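Local atomic coordinates of putative signal recognition particle protein (Chaetomium thermophilum, PDB entry 5CK4), a protein that binds GTP and GDP as an Arf-like GTPase, probably serving as the beta subunit of the signal recognition particle receptor at the endoplasmic reticulum membrane. Residues L19-L24 and K110-D115; S28-T33 and I166-A171; E292-N297 and A305-R310. One frame throughout, in Å; residues are numbered along the deposited sequence.

Interaction 1 (L19-L24 and K110-D115)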
loop_
_atom_site.group_PDB
_atom_site.type_symbol
_atom_site.label_atom_id
_atom_site.label_comp_id
_atom_site.label_asym_id
_atom_site.label_seq_id
_atom_site.Cartn_x
_atom_site.Cartn_y
_atom_site.Cartn_z
ATOM N N LEU A 19 17.958 -8.462 2.747
ATOM C CA LEU A 19 16.621 -8.865 3.173
ATOM C C LEU A 19 15.585 -8.375 2.165
ATOM O O LEU A 19 15.831 -7.407 1.444
ATOM C CB LEU A 19 16.307 -8.281 4.556
ATOM C CG LEU A 19 16.984 -8.897 5.783
ATOM C CD1 LEU A 19 16.648 -8.081 7.018
ATOM C CD2 LEU A 19 16.555 -10.342 5.971
ATOM N N PRO A 20 14.421 -9.039 2.109
ATOM C CA PRO A 20 13.387 -8.586 1.171
ATOM C C PRO A 20 12.794 -7.236 1.588
ATOM O O PRO A 20 12.939 -6.845 2.750
ATOM C CB PRO A 20 12.338 -9.696 1.247
ATOM C CG PRO A 20 12.553 -10.330 2.579
ATOM C CD PRO A 20 14.016 -10.250 2.842
ATOM N N SER A 21 12.147 -6.547 0.646
ATOM C CA SER A 21 11.625 -5.195 0.853
ATOM C C SER A 21 10.102 -5.093 0.932
ATOM O O SER A 21 9.366 -5.832 0.272
ATOM C CB SER A 21 12.103 -4.271 -0.276
ATOM O OG SER A 21 13.387 -3.737 -0.011
ATOM N N VAL A 22 9.640 -4.148 1.738
ATOM C CA VAL A 22 8.234 -3.765 1.774
ATOM C C VAL A 22 8.142 -2.267 1.476
ATOM O O VAL A 22 8.681 -1.444 2.223
ATOM C CB VAL A 22 7.612 -4.104 3.146
ATOM C CG1 VAL A 22 6.174 -3.604 3.247
ATOM C CG2 VAL A 22 7.698 -5.634 3.407
ATOM N N LEU A 23 7.487 -1.907 0.372
ATOM C CA LEU A 23 7.301 -0.492 0.044
ATOM C C LEU A 23 6.243 0.153 0.924
ATOM O O LEU A 23 5.108 -0.322 1.020
ATOM C CB LEU A 23 6.912 -0.286 -1.430
ATOM C CG LEU A 23 8.031 -0.298 -2.475
ATOM C CD1 LEU A 23 7.443 -0.174 -3.871
ATOM C CD2 LEU A 23 9.042 0.819 -2.218
ATOM N N LEU A 24 6.616 1.258 1.549
ATOM C CA LEU A 24 5.686 2.031 2.349
ATOM C C LEU A 24 5.230 3.229 1.501
ATOM O O LEU A 24 6.024 4.118 1.191
ATOM C CB LEU A 24 6.381 2.470 3.642
ATOM C CG LEU A 24 5.560 3.334 4.608
ATOM C CD1 LEU A 24 4.281 2.620 4.998
ATOM C CD2 LEU A 24 6.391 3.699 5.842
ATOM N N LYS A 110 13.035 -9.263 9.777
ATOM C CA LYS A 110 13.550 -9.922 8.577
ATOM C C LYS A 110 13.041 -9.308 7.272
ATOM O O LYS A 110 13.022 -9.966 6.233
ATOM C CB LYS A 110 13.294 -11.434 8.615
ATOM C CG LYS A 110 13.780 -12.108 9.891
ATOM C CD LYS A 110 13.347 -13.561 9.942
ATOM C CE LYS A 110 11.836 -13.689 9.851
ATOM N NZ LYS A 110 11.395 -15.103 10.002
ATOM N N PHE A 111 12.633 -8.045 7.328
ATOM C CA PHE A 111 12.369 -7.293 6.109
ATOM C C PHE A 111 12.744 -5.824 6.252
ATOM O O PHE A 111 12.875 -5.308 7.359
ATOM C CB PHE A 111 10.918 -7.462 5.621
ATOM C CG PHE A 111 9.882 -6.773 6.476
ATOM C CD1 PHE A 111 9.521 -5.455 6.230
ATOM C CD2 PHE A 111 9.236 -7.456 7.499
ATOM C CE1 PHE A 111 8.551 -4.821 6.997
ATOM C CE2 PHE A 111 8.267 -6.833 8.274
ATOM C CZ PHE A 111 7.927 -5.510 8.021
ATOM N N LEU A 112 12.937 -5.172 5.113
ATOM C CA LEU A 112 13.266 -3.761 5.080
ATOM C C LEU A 112 12.009 -2.976 4.763
ATOM O O LEU A 112 11.270 -3.325 3.848
ATOM C CB LEU A 112 14.324 -3.479 4.011
ATOM C CG LEU A 112 15.659 -4.215 4.131
ATOM C CD1 LEU A 112 16.547 -3.907 2.937
ATOM C CD2 LEU A 112 16.357 -3.844 5.428
ATOM N N LEU A 113 11.774 -1.916 5.522
ATOM C CA LEU A 113 10.653 -1.033 5.262
ATOM C C LEU A 113 11.138 0.189 4.479
ATOM O O LEU A 113 11.954 0.973 4.976
ATOM C CB LEU A 113 9.999 -0.625 6.581
ATOM C CG LEU A 113 8.734 0.223 6.502
ATOM C CD1 LEU A 113 7.636 -0.500 5.712
ATOM C CD2 LEU A 113 8.261 0.611 7.893
ATOM N N ILE A 114 10.644 0.334 3.252
ATOM C CA ILE A 114 11.134 1.358 2.325
ATOM C C ILE A 114 10.173 2.536 2.171
ATOM O O ILE A 114 9.157 2.446 1.476
ATOM C CB ILE A 114 11.412 0.772 0.922
ATOM C CG1 ILE A 114 12.255 -0.502 1.027
ATOM C CG2 ILE A 114 12.064 1.819 0.014
ATOM C CD1 ILE A 114 13.502 -0.360 1.881
ATOM N N ASP A 115 10.514 3.641 2.825
ATOM C CA ASP A 115 9.723 4.865 2.784
ATOM C C ASP A 115 9.792 5.454 1.370
ATOM O O ASP A 115 10.835 5.407 0.743
ATOM C CB ASP A 115 10.297 5.856 3.803
ATOM C CG ASP A 115 9.398 7.041 4.043
ATOM O OD1 ASP A 115 8.217 6.997 3.640
ATOM O OD2 ASP A 115 9.872 8.017 4.655
#
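S21-L24 and L112-D115 pair as parallel neighbours in the central sheet of a Ras/Arf-type G domain, the strand that leads into the P-loop beside the one that ends at D115. The two directions diverge by 29°, with the strand axes 4.7 Å apart at their closest. Four backbone bonds alternate across the pair. P20 O and V22 O accept from L112 N and I114 N, while L112 O and I114 O accept from V22 N and L24 N; the V22 N to L112 O bond, 2.8 Å long, arrives almost head-on to its carbonyl.

Side chains alternate between the two faces. S21, L23, L112 and I114 share one: L23 CD2 lies 3.9 Å from I114 CG2, and the methylene I114 CG1 sits 3.6 Å from S21 OG, whose hydroxyl is hydrogen-bonded to S160. V22, L24, L113 and D115 point to the other, where helices 32-40 and 306-313 pack. Here L113 reaches across with one methyl, CD1 lying 3.8 Å from L24 CB. Ahead of the strand, L19 lays its CD2 methyl against K110 O at 3.6 Å. F111 CG stands between its own backbone N and carbonyl carbon (chi1 71°), which puts the ring beside V22. The methyl V22 CG2, anti to its carbonyl carbon, meets the ring obliquely, 3.4 Å from F111 CD1.

Interaction 2 (S28-T33 and I166-A171). With GDP (guanosine-5'-diphosphate), chain C.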
loop_
_atom_site.group_PDB
_atom_site.type_symbol
_atom_site.label_atom_id
_atom_site.label_comp_id
_atom_site.label_asym_id
_atom_site.label_seq_id
_atom_site.Cartn_x
_atom_site.Cartn_y
_atom_site.Cartn_z
ATOM N N SER A 28 1.249 12.371 1.673
ATOM C CA SER A 28 1.955 13.074 2.735
ATOM C C SER A 28 1.059 13.247 3.967
ATOM O O SER A 28 -0.147 13.416 3.836
ATOM C CB SER A 28 2.417 14.438 2.236
ATOM O OG SER A 28 3.305 14.295 1.142
ATOM N N GLY A 29 1.660 13.224 5.154
ATOM C CA GLY A 29 0.914 13.366 6.399
ATOM C C GLY A 29 0.294 12.080 6.915
ATOM O O GLY A 29 -0.335 12.065 7.966
ATOM N N ALA A 30 0.453 10.992 6.173
ATOM C CA ALA A 30 -0.166 9.728 6.566
ATOM C C ALA A 30 0.490 9.178 7.826
ATOM O O ALA A 30 -0.159 8.478 8.603
ATOM C CB ALA A 30 -0.056 8.719 5.461
ATOM N N GLY A 31 1.776 9.489 8.000
ATOM C CA GLY A 31 2.557 8.969 9.113
ATOM C C GLY A 31 3.676 8.032 8.668
ATOM O O GLY A 31 4.146 7.204 9.443
ATOM N N LYS A 32 4.115 8.151 7.418
ATOM C CA LYS A 32 5.151 7.250 6.906
ATOM C C LYS A 32 6.484 7.409 7.651
ATOM O O LYS A 32 7.097 6.417 8.051
ATOM C CB LYS A 32 5.330 7.419 5.390
ATOM C CG LYS A 32 4.048 7.084 4.593
ATOM C CD LYS A 32 4.268 7.088 3.087
ATOM C CE LYS A 32 4.772 8.436 2.585
ATOM N NZ LYS A 32 3.973 9.598 3.104
ATOM N N THR A 33 6.920 8.647 7.849
ATOM C CA THR A 33 8.171 8.900 8.563
ATOM C C THR A 33 8.079 8.358 9.983
ATOM O O THR A 33 8.995 7.682 10.468
ATOM C CB THR A 33 8.526 10.406 8.605
ATOM O OG1 THR A 33 8.596 10.926 7.269
ATOM C CG2 THR A 33 9.872 10.624 9.313
ATOM N N ILE A 166 2.818 -1.670 1.943
ATOM C CA ILE A 166 1.898 -1.087 2.909
ATOM C C ILE A 166 1.437 0.264 2.365
ATOM O O ILE A 166 2.268 1.138 2.068
ATOM C CB ILE A 166 2.561 -0.889 4.281
ATOM C CG1 ILE A 166 2.946 -2.234 4.901
ATOM C CG2 ILE A 166 1.623 -0.109 5.211
ATOM C CD1 ILE A 166 3.792 -2.091 6.202
ATOM N N PHE A 167 0.128 0.427 2.184
ATOM C CA PHE A 167 -0.415 1.723 1.777
ATOM C C PHE A 167 -0.995 2.409 3.016
ATOM O O PHE A 167 -2.049 1.997 3.522
ATOM C CB PHE A 167 -1.495 1.554 0.711
ATOM C CG PHE A 167 -2.017 2.864 0.167
ATOM C CD1 PHE A 167 -3.055 3.541 0.806
ATOM C CD2 PHE A 167 -1.445 3.436 -0.967
ATOM C CE1 PHE A 167 -3.520 4.754 0.310
ATOM C CE2 PHE A 167 -1.915 4.642 -1.471
ATOM C CZ PHE A 167 -2.947 5.298 -0.836
ATOM N N LEU A 168 -0.308 3.443 3.501
ATOM C CA LEU A 168 -0.693 4.114 4.745
ATOM C C LEU A 168 -1.541 5.344 4.450
ATOM O O LEU A 168 -1.226 6.116 3.558
ATOM C CB LEU A 168 0.547 4.540 5.517
ATOM C CG LEU A 168 0.478 4.925 7.004
ATOM C CD1 LEU A 168 0.198 3.703 7.879
ATOM C CD2 LEU A 168 1.792 5.556 7.416
ATOM N N LEU A 169 -2.613 5.522 5.220
ATOM C CA LEU A 169 -3.460 6.706 5.113
ATOM C C LEU A 169 -3.834 7.206 6.510
ATOM O O LEU A 169 -3.771 6.452 7.493
ATOM C CB LEU A 169 -4.726 6.422 4.276
ATOM C CG LEU A 169 -5.670 5.298 4.774
ATOM C CD1 LEU A 169 -6.685 5.818 5.827
ATOM C CD2 LEU A 169 -6.400 4.664 3.604
ATOM N N ASP A 170 -4.239 8.471 6.573
ATOM C CA ASP A 170 -4.704 9.102 7.802
ATOM C C ASP A 170 -6.203 8.831 7.952
ATOM O O ASP A 170 -7.014 9.426 7.247
ATOM C CB ASP A 170 -4.413 10.613 7.715
ATOM C CG ASP A 170 -4.777 11.366 8.976
ATOM O OD1 ASP A 170 -5.561 10.848 9.797
ATOM O OD2 ASP A 170 -4.281 12.500 9.144
ATOM N N ALA A 171 -6.576 7.928 8.863
ATOM C CA ALA A 171 -7.983 7.572 9.015
ATOM C C ALA A 171 -8.817 8.708 9.599
ATOM O O ALA A 171 -10.048 8.697 9.483
ATOM C CB ALA A 171 -8.163 6.281 9.856
HETATM P PB GDP C . 4.494 11.401 6.351
HETATM O O1B GDP C . 5.917 10.921 6.353
HETATM O O2B GDP C . 3.604 10.345 5.714
HETATM O O3B GDP C . 4.301 12.685 5.577
HETATM O O3A GDP C . 3.934 11.622 7.837
HETATM P PA GDP C . 4.776 11.981 9.168
HETATM O O1A GDP C . 5.559 10.796 9.638
HETATM O O2A GDP C . 5.620 13.220 8.998
HETATM O "O5'" GDP C . 3.510 12.223 10.106
HETATM C "C5'" GDP C . 2.627 13.301 9.841
HETATM C "C4'" GDP C . 2.061 13.768 11.172
HETATM O "O4'" GDP C . 1.159 12.780 11.676
HETATM C "C3'" GDP C . 3.145 13.945 12.228
HETATM O "O3'" GDP C . 2.758 15.053 13.042
HETATM C "C2'" GDP C . 3.056 12.683 13.064
HETATM O "O2'" GDP C . 3.450 12.882 14.420
HETATM C "C1'" GDP C . 1.575 12.386 12.990
HETATM N N9 GDP C . 1.271 10.956 13.204
HETATM C C8 GDP C . 1.866 9.888 12.632
HETATM N N7 GDP C . 1.284 8.735 13.065
HETATM C C5 GDP C . 0.293 9.079 13.901
HETATM C C6 GDP C . -0.701 8.363 14.713
HETATM O O6 GDP C . -0.752 7.112 14.675
HETATM N N1 GDP C . -1.558 9.103 15.442
HETATM C C2 GDP C . -1.513 10.453 15.483
HETATM N N2 GDP C . -2.398 11.129 16.255
HETATM N N3 GDP C . -0.617 11.175 14.768
HETATM C C4 GDP C . 0.291 10.542 13.986
HETATM O O HOH W 1 -3.158 13.703 6.883
#
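A30 and L168 meet directly where the P-loop lies against strand 159-170. The methyl A30 CB rests 3.4 Å from L168 O, a buried carbonyl oxygen with no hydrogen-bonding partner in the model. L168 answers with its CD2 methyl, set against the peptide that joins G31 to K32, 3.4 Å from G31 C. Its CG stands anti to the backbone N (chi1 -164°), which swings the branch toward the loop, and the side chains of K32 and L168 run past each other in opposite directions. Near D170 a water donates to D170 OD2 at 2.8 Å and, weakly, to G29 O.

The same loop wraps the beta-phosphate of GDP. G29 N donates to O3B, and T33 gives both its N and its OG1 to O1B. O2B is gripped three times, by G31 N, by K32 N at 2.8 Å and by K32 NZ at 2.7 Å, the lysine chain bending at chi3 and chi4 to bring its ammonium back to the phosphate. A methionine in place of K32 would probably leave O2B without its ammonium partner and part of the phosphate charge unbalanced. G29 and G31 both have positive phi, at which a CB would press on the preceding carbonyl, and one on G31 would also crowd GDP N7.

Further out, K220 forms a salt bridge with D170 OD2 and a hydrogen bond with G29 O; D170 OD1 takes the backbone N of A172, while N219 ND2 holds A30 O. Strand 159-170 runs between strands 21-25 and 214-219, with helix 180-201 packed on F167 and L169, and helix 32-40 starts at K32.

Interaction 3 (E292-N297 and A305-R310). With GDP (guanosine-5'-diphosphate), chain C.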
loop_
_atom_site.group_PDB
_atom_site.type_symbol
_atom_site.label_atom_id
_atom_site.label_comp_id
_atom_site.label_asym_id
_atom_site.label_seq_id
_atom_site.Cartn_x
_atom_site.Cartn_y
_atom_site.Cartn_z
ATOM N N GLU A 292 -5.906 -6.122 2.064
ATOM C CA GLU A 292 -6.644 -6.099 3.344
ATOM C C GLU A 292 -6.538 -4.732 4.031
ATOM O O GLU A 292 -5.483 -4.095 4.017
ATOM C CB GLU A 292 -6.136 -7.206 4.293
ATOM C CG GLU A 292 -6.944 -7.342 5.597
ATOM C CD GLU A 292 -6.572 -8.567 6.428
ATOM O OE1 GLU A 292 -6.081 -9.569 5.854
ATOM O OE2 GLU A 292 -6.773 -8.525 7.665
ATOM N N VAL A 293 -7.626 -4.292 4.650
ATOM C CA VAL A 293 -7.632 -3.015 5.353
ATOM C C VAL A 293 -7.507 -3.316 6.844
ATOM O O VAL A 293 -8.218 -4.179 7.374
ATOM C CB VAL A 293 -8.921 -2.233 5.067
ATOM C CG1 VAL A 293 -8.949 -0.908 5.837
ATOM C CG2 VAL A 293 -9.067 -1.992 3.569
ATOM N N MET A 294 -6.598 -2.634 7.526
ATOM C CA MET A 294 -6.365 -2.928 8.950
ATOM C C MET A 294 -6.086 -1.631 9.689
ATOM O O MET A 294 -5.270 -0.826 9.241
ATOM C CB MET A 294 -5.189 -3.895 9.118
ATOM C CG MET A 294 -4.901 -4.303 10.584
ATOM S SD MET A 294 -3.630 -5.576 10.710
ATOM C CE MET A 294 -4.225 -6.762 9.497
ATOM N N GLY A 295 -6.774 -1.411 10.805
ATOM C CA GLY A 295 -6.523 -0.218 11.596
ATOM C C GLY A 295 -5.300 -0.326 12.477
ATOM O O GLY A 295 -4.858 -1.422 12.847
ATOM N N GLY A 296 -4.734 0.825 12.816
ATOM C CA GLY A 296 -3.630 0.876 13.759
ATOM C C GLY A 296 -3.240 2.305 14.071
ATOM O O GLY A 296 -3.897 3.246 13.616
ATOM N N ASN A 297 -2.176 2.469 14.852
ATOM C CA ASN A 297 -1.657 3.789 15.181
ATOM C C ASN A 297 -0.181 3.713 15.562
ATOM O O ASN A 297 0.275 2.716 16.120
ATOM C CB ASN A 297 -2.495 4.433 16.298
ATOM C CG ASN A 297 -2.459 3.635 17.591
ATOM O OD1 ASN A 297 -3.050 2.564 17.680
ATOM N ND2 ASN A 297 -1.761 4.152 18.594
ATOM N N ALA A 305 0.832 -0.851 16.319
ATOM C CA ALA A 305 1.302 -1.202 14.979
ATOM C C ALA A 305 1.651 -2.684 14.814
ATOM O O ALA A 305 1.969 -3.123 13.714
ATOM C CB ALA A 305 2.507 -0.339 14.605
ATOM N N GLU A 306 1.593 -3.453 15.900
ATOM C CA GLU A 306 2.022 -4.850 15.853
ATOM C C GLU A 306 1.218 -5.750 14.907
ATOM O O GLU A 306 1.781 -6.651 14.276
ATOM C CB GLU A 306 2.077 -5.455 17.259
ATOM C CG GLU A 306 3.331 -5.065 18.029
ATOM C CD GLU A 306 4.610 -5.621 17.410
ATOM O OE1 GLU A 306 4.553 -6.665 16.723
ATOM O OE2 GLU A 306 5.682 -5.011 17.615
ATOM N N ARG A 307 -0.088 -5.524 14.815
ATOM C CA ARG A 307 -0.907 -6.313 13.898
ATOM C C ARG A 307 -0.480 -6.092 12.446
ATOM O O ARG A 307 -0.527 -7.021 11.636
ATOM C CB ARG A 307 -2.397 -6.003 14.054
ATOM C CG ARG A 307 -3.005 -6.479 15.364
ATOM C CD ARG A 307 -4.474 -6.838 15.178
ATOM N NE ARG A 307 -4.642 -7.917 14.205
ATOM C CZ ARG A 307 -5.489 -7.883 13.178
ATOM N NH1 ARG A 307 -6.265 -6.821 12.981
ATOM N NH2 ARG A 307 -5.562 -8.916 12.349
ATOM N N TRP A 308 -0.074 -4.866 12.119
ATOM C CA TRP A 308 0.444 -4.573 10.785
ATOM C C TRP A 308 1.706 -5.393 10.529
ATOM O O TRP A 308 1.834 -6.021 9.484
ATOM C CB TRP A 308 0.781 -3.088 10.626
ATOM C CG TRP A 308 -0.370 -2.135 10.562
ATOM C CD1 TRP A 308 -1.651 -2.398 10.181
ATOM C CD2 TRP A 308 -0.323 -0.733 10.872
ATOM N NE1 TRP A 308 -2.410 -1.252 10.248
ATOM C CE2 TRP A 308 -1.616 -0.218 10.672
ATOM C CE3 TRP A 308 0.686 0.126 11.325
ATOM C CZ2 TRP A 308 -1.923 1.128 10.875
ATOM C CZ3 TRP A 308 0.380 1.461 11.534
ATOM C CH2 TRP A 308 -0.916 1.950 11.311
ATOM N N TRP A 309 2.641 -5.386 11.485
ATOM C CA TRP A 309 3.899 -6.117 11.322
ATOM C C TRP A 309 3.673 -7.621 11.191
ATOM O O TRP A 309 4.403 -8.306 10.476
ATOM C CB TRP A 309 4.868 -5.875 12.494
ATOM C CG TRP A 309 5.197 -4.428 12.814
ATOM C CD1 TRP A 309 5.289 -3.880 14.060
ATOM C CD2 TRP A 309 5.487 -3.362 11.888
ATOM N NE1 TRP A 309 5.613 -2.548 13.973
ATOM C CE2 TRP A 309 5.736 -2.202 12.654
ATOM C CE3 TRP A 309 5.555 -3.274 10.494
ATOM C CZ2 TRP A 309 6.045 -0.973 12.072
ATOM C CZ3 TRP A 309 5.859 -2.051 9.920
ATOM C CH2 TRP A 309 6.106 -0.922 10.707
ATOM N N ARG A 310 2.674 -8.131 11.902
ATOM C CA ARG A 310 2.364 -9.558 11.874
ATOM C C ARG A 310 1.823 -9.974 10.507
ATOM O O ARG A 310 2.214 -11.003 9.958
ATOM C CB ARG A 310 1.338 -9.887 12.958
ATOM C CG ARG A 310 0.997 -11.355 13.097
ATOM C CD ARG A 310 0.217 -11.601 14.388
ATOM N NE ARG A 310 0.966 -11.176 15.575
ATOM C CZ ARG A 310 0.732 -10.057 16.261
ATOM N NH1 ARG A 310 -0.238 -9.235 15.886
ATOM N NH2 ARG A 310 1.469 -9.759 17.326
HETATM P PB GDP C . 4.494 11.401 6.351
HETATM O O1B GDP C . 5.917 10.921 6.353
HETATM O O2B GDP C . 3.604 10.345 5.714
HETATM O O3B GDP C . 4.301 12.685 5.577
HETATM O O3A GDP C . 3.934 11.622 7.837
HETATM P PA GDP C . 4.776 11.981 9.168
HETATM O O1A GDP C . 5.559 10.796 9.638
HETATM O O2A GDP C . 5.620 13.220 8.998
HETATM O "O5'" GDP C . 3.510 12.223 10.106
HETATM C "C5'" GDP C . 2.627 13.301 9.841
HETATM C "C4'" GDP C . 2.061 13.768 11.172
HETATM O "O4'" GDP C . 1.159 12.780 11.676
HETATM C "C3'" GDP C . 3.145 13.945 12.228
HETATM O "O3'" GDP C . 2.758 15.053 13.042
HETATM C "C2'" GDP C . 3.056 12.683 13.064
HETATM O "O2'" GDP C . 3.450 12.882 14.420
HETATM C "C1'" GDP C . 1.575 12.386 12.990
HETATM N N9 GDP C . 1.271 10.956 13.204
HETATM C C8 GDP C . 1.866 9.888 12.632
HETATM N N7 GDP C . 1.284 8.735 13.065
HETATM C C5 GDP C . 0.293 9.079 13.901
HETATM C C6 GDP C . -0.701 8.363 14.713
HETATM O O6 GDP C . -0.752 7.112 14.675
HETATM N N1 GDP C . -1.558 9.103 15.442
HETATM C C2 GDP C . -1.513 10.453 15.483
HETATM N N2 GDP C . -2.398 11.129 16.255
HETATM N N3 GDP C . -0.617 11.175 14.768
HETATM C C4 GDP C . 0.291 10.542 13.986
HETATM O O HOH W 2 -2.081 -2.595 13.833
#
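M294 and W308 bring an edge strand and the C-terminal helix together in a largely buried strand-to-helix packing contact. Strand 292-295 and helix 306-310 run nearly antiparallel, at 152°, with their axes 8.9 Å apart at closest approach. One hydrogen bond ties them: W308 NE1 donates to M294 O at 3.1 Å. It is straight at the hydrogen, 169°, and M294 O lies near the indole plane, yet the donor stands well above the plane of the accepting carbonyl.

M294 extends toward the helix, its CG anti to the backbone N (chi1 -178°), then bends at chi3. Its sulfur makes an oblique Met-aromatic contact with the pyrrole ring of W308, SD being 3.8 Å from CD1. The same atom sits over one face of the R307 guanidinium, off toward its rim, and reaches R307 O at 3.5 Å. M294 is thus wedged between arginine and tryptophan.

Beyond the strand, the benzo end of the indole slides against bare backbone. W308 CZ2 is 3.4 Å from G296 CA, and a CB on this glycine would run into the ring. A water donates to G295 O, accepts weakly from W308 N and lies above one indole face. The indole also touches L35 of helix 32-40 and L215, A217 and N219 of strand 214-219.

N297 leads from here to the nucleotide. Its side chain is held by G304 N and I299 O across the turn, and its CA comes within 3.5 Å of GDP O6. A last sheet strand, a loop passing the guanine and a closing C-terminal helix form the arrangement characteristic of small Ras-like GTPases, including the Arf family.

Overall arrangement
All three interactions meet on one mixed sheet and the helices packed against it. Their centres lie about 16 Å apart for interactions 1 and 2, about 15 Å for 1 and 3, and about 12 Å for 2 and 3. Along the chain the segments of interactions 1 and 2 alternate, because strand 21-25 runs on into the P-loop and helix 32-40, while interaction 3 follows both. Strands 21-25 and 159-170 are neighbours and carry L23 and I166, whose backbones bond. Two tryptophans of helix 306-313 complete the joins: W309 packs on F111, L113 and I166, and W308 meets L168. The sheet core of interaction 1 thus continues into a GDP site that interaction 2 approaches at the phosphates and interaction 3 at the base.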